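Local coordinates for protein pectate lyase (Erwinia chrysanthemi, PDB 1RU4) that probably cleaves pectate by eliminative lysis and is built as a right-handed parallel beta-helix, at residues K14-V19 against G48-L53. Sequence-based numbering, arbitrary orientation.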
loop_
_atom_site.group_PDB
_atom_site.type_symbol
_atom_site.label_atom_id
_atom_site.label_comp_id
_atom_site.label_asym_id
_atom_site.label_seq_id
_atom_site.Cartn_x
_atom_site.Cartn_y
_atom_site.Cartn_z
ATOM N N LYS A 14 8.103 -21.992 -16.544
ATOM C CA LYS A 14 8.430 -23.290 -17.128
ATOM C C LYS A 14 7.457 -24.390 -16.710
ATOM O O LYS A 14 7.460 -25.478 -17.288
ATOM C CB LYS A 14 9.852 -23.702 -16.737
ATOM C CG LYS A 14 10.050 -23.919 -15.240
ATOM C CD LYS A 14 11.482 -24.325 -14.919
ATOM C CE LYS A 14 11.680 -24.504 -13.422
ATOM N NZ LYS A 14 13.090 -24.847 -13.082
ATOM N N ARG A 15 6.625 -24.104 -15.712
ATOM C CA ARG A 15 5.694 -25.095 -15.186
ATOM C C ARG A 15 4.512 -24.433 -14.486
ATOM O O ARG A 15 4.688 -23.551 -13.646
ATOM C CB ARG A 15 6.428 -26.024 -14.213
ATOM C CG ARG A 15 5.545 -26.990 -13.432
ATOM C CD ARG A 15 4.951 -28.072 -14.308
ATOM N NE ARG A 15 4.196 -29.035 -13.510
ATOM C CZ ARG A 15 3.863 -30.256 -13.917
ATOM N NH1 ARG A 15 4.216 -30.680 -15.125
ATOM N NH2 ARG A 15 3.184 -31.059 -13.110
ATOM N N ILE A 16 3.308 -24.877 -14.835
ATOM C CA ILE A 16 2.083 -24.351 -14.247
ATOM C C ILE A 16 1.368 -25.410 -13.415
ATOM O O ILE A 16 1.160 -26.538 -13.869
ATOM C CB ILE A 16 1.098 -23.860 -15.336
ATOM C CG1 ILE A 16 1.765 -22.804 -16.220
ATOM C CG2 ILE A 16 -0.174 -23.307 -14.692
ATOM C CD1 ILE A 16 0.912 -22.352 -17.387
ATOM N N TYR A 17 1.013 -25.041 -12.189
ATOM C CA TYR A 17 0.201 -25.894 -11.327
ATOM C C TYR A 17 -1.185 -25.266 -11.264
ATOM O O TYR A 17 -1.362 -24.192 -10.682
ATOM C CB TYR A 17 0.793 -25.974 -9.918
ATOM C CG TYR A 17 2.168 -26.591 -9.862
ATOM C CD1 TYR A 17 3.309 -25.792 -9.871
ATOM C CD2 TYR A 17 2.330 -27.975 -9.819
ATOM C CE1 TYR A 17 4.580 -26.353 -9.841
ATOM C CE2 TYR A 17 3.597 -28.550 -9.791
ATOM C CZ TYR A 17 4.716 -27.735 -9.803
ATOM O OH TYR A 17 5.971 -28.301 -9.792
ATOM N N TYR A 18 -2.158 -25.915 -11.898
ATOM C CA TYR A 18 -3.528 -25.416 -11.917
ATOM C C TYR A 18 -4.252 -25.713 -10.609
ATOM O O TYR A 18 -4.376 -26.871 -10.195
ATOM C CB TYR A 18 -4.299 -26.011 -13.094
ATOM C CG TYR A 18 -3.846 -25.517 -14.450
ATOM C CD1 TYR A 18 -2.717 -26.052 -15.071
ATOM C CD2 TYR A 18 -4.571 -24.540 -15.130
ATOM C CE1 TYR A 18 -2.324 -25.627 -16.340
ATOM C CE2 TYR A 18 -4.189 -24.108 -16.396
ATOM C CZ TYR A 18 -3.069 -24.655 -16.995
ATOM O OH TYR A 18 -2.703 -24.236 -18.251
ATOM N N VAL A 19 -4.735 -24.651 -9.972
ATOM C CA VAL A 19 -5.399 -24.734 -8.678
ATOM C C VAL A 19 -6.785 -24.094 -8.736
ATOM O O VAL A 19 -7.005 -23.132 -9.471
ATOM C CB VAL A 19 -4.537 -24.027 -7.593
ATOM C CG1 VAL A 19 -5.300 -23.895 -6.277
ATOM C CG2 VAL A 19 -3.248 -24.802 -7.370
ATOM N N GLY A 48 10.829 -20.422 -10.033
ATOM C CA GLY A 48 10.542 -20.172 -11.436
ATOM C C GLY A 48 9.222 -20.741 -11.925
ATOM O O GLY A 48 8.825 -20.496 -13.066
ATOM N N GLU A 49 8.552 -21.511 -11.074
ATOM C CA GLU A 49 7.277 -22.124 -11.430
ATOM C C GLU A 49 6.097 -21.297 -10.923
ATOM O O GLU A 49 6.276 -20.373 -10.125
ATOM C CB GLU A 49 7.217 -23.563 -10.913
ATOM C CG GLU A 49 8.342 -24.432 -11.477
ATOM C CD GLU A 49 8.314 -25.871 -10.999
ATOM O OE1 GLU A 49 8.945 -26.719 -11.667
ATOM O OE2 GLU A 49 7.683 -26.162 -9.962
ATOM N N LEU A 50 4.898 -21.642 -11.382
ATOM C CA LEU A 50 3.708 -20.848 -11.097
ATOM C C LEU A 50 2.512 -21.626 -10.563
ATOM O O LEU A 50 2.078 -22.618 -11.156
ATOM C CB LEU A 50 3.291 -20.091 -12.367
ATOM C CG LEU A 50 1.883 -19.493 -12.499
ATOM C CD1 LEU A 50 1.680 -18.330 -11.539
ATOM C CD2 LEU A 50 1.670 -19.032 -13.931
ATOM N N ILE A 51 1.975 -21.153 -9.442
ATOM C CA ILE A 51 0.725 -21.678 -8.911
ATOM C C ILE A 51 -0.363 -20.785 -9.512
ATOM O O ILE A 51 -0.519 -19.622 -9.121
ATOM C CB ILE A 51 0.680 -21.600 -7.362
ATOM C CG1 ILE A 51 1.797 -22.458 -6.758
ATOM C CG2 ILE A 51 -0.682 -22.065 -6.847
ATOM C CD1 ILE A 51 1.839 -22.437 -5.245
ATOM N N LEU A 52 -1.055 -21.309 -10.517
ATOM C CA LEU A 52 -2.085 -20.554 -11.220
ATOM C C LEU A 52 -3.459 -20.809 -10.611
ATOM O O LEU A 52 -3.986 -21.923 -10.668
ATOM C CB LEU A 52 -2.084 -20.912 -12.705
ATOM C CG LEU A 52 -2.935 -20.032 -13.619
ATOM C CD1 LEU A 52 -2.385 -18.614 -13.632
ATOM C CD2 LEU A 52 -2.947 -20.611 -15.026
ATOM N N LEU A 53 -4.025 -19.758 -10.029
ATOM C CA LEU A 53 -5.302 -19.840 -9.335
ATOM C C LEU A 53 -6.497 -19.503 -10.220
ATOM O O LEU A 53 -6.523 -18.464 -10.877
ATOM C CB LEU A 53 -5.292 -18.883 -8.140
ATOM C CG LEU A 53 -4.136 -19.032 -7.145
ATOM C CD1 LEU A 53 -4.061 -17.810 -6.244
ATOM C CD2 LEU A 53 -4.313 -20.297 -6.322
HETATM O O HOH W 1 10.496 -20.360 -15.339
#
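E49, just ahead of L50, reaches across to Y17 beside the parallel pairing of 16-19 with 50-53. Followed outward, its CB lies near R15 O and Y17 CE1, its CG packs 3.7 Å from R15 CB and close to K14 CE, and its CD lies near R15 CB and Y17 OH. The chain is extended beyond CG (chi2 -180°), which carries the carboxylate up to the tyrosine. E49 OE1 rests on the aliphatic base of R15, 3.6 Å from its CB, while OE2 accepts a 2.7 Å hydrogen bond from Y17 OH. OE2 lies in the plane of the Y17 ring, at its edge, but the hydroxyl meets the carboxylate from above its plane, 38° out of it. N46 N also donates to OE2, so two bonds grip this oxygen of a buried residue. K14 NZ and R15 NE stay beyond contact with OE1, although their charges probably favour an ionised E49. Between the backbones run L50 N to R15 O, Y17 N to L50 O (2.8 Å, nearly straight at 172°), L52 N to Y17 O and V19 N to L52 O. At the K14–G48 end, a water accepts a weak bond from K14 N and donates to G48 O. On the face bearing I16 and Y18, I16 CG2 sits 3.7 Å from L52 CB and against one face of the Y18 ring, offset toward its rim. On the face bearing Y17, V19, I51 and L53, V19 splits its branches: CG1 touches L53 CD2 at 3.7 Å, CG2 touches I51 CG2. Helix 38-44 packs over that face, with A44 against Y17, A41 against V19 and I51, and F38 against L53. Strand 82-86 continues the parallel ladder beyond 50-53, placing the pair at the N-terminal end of the beta-helix.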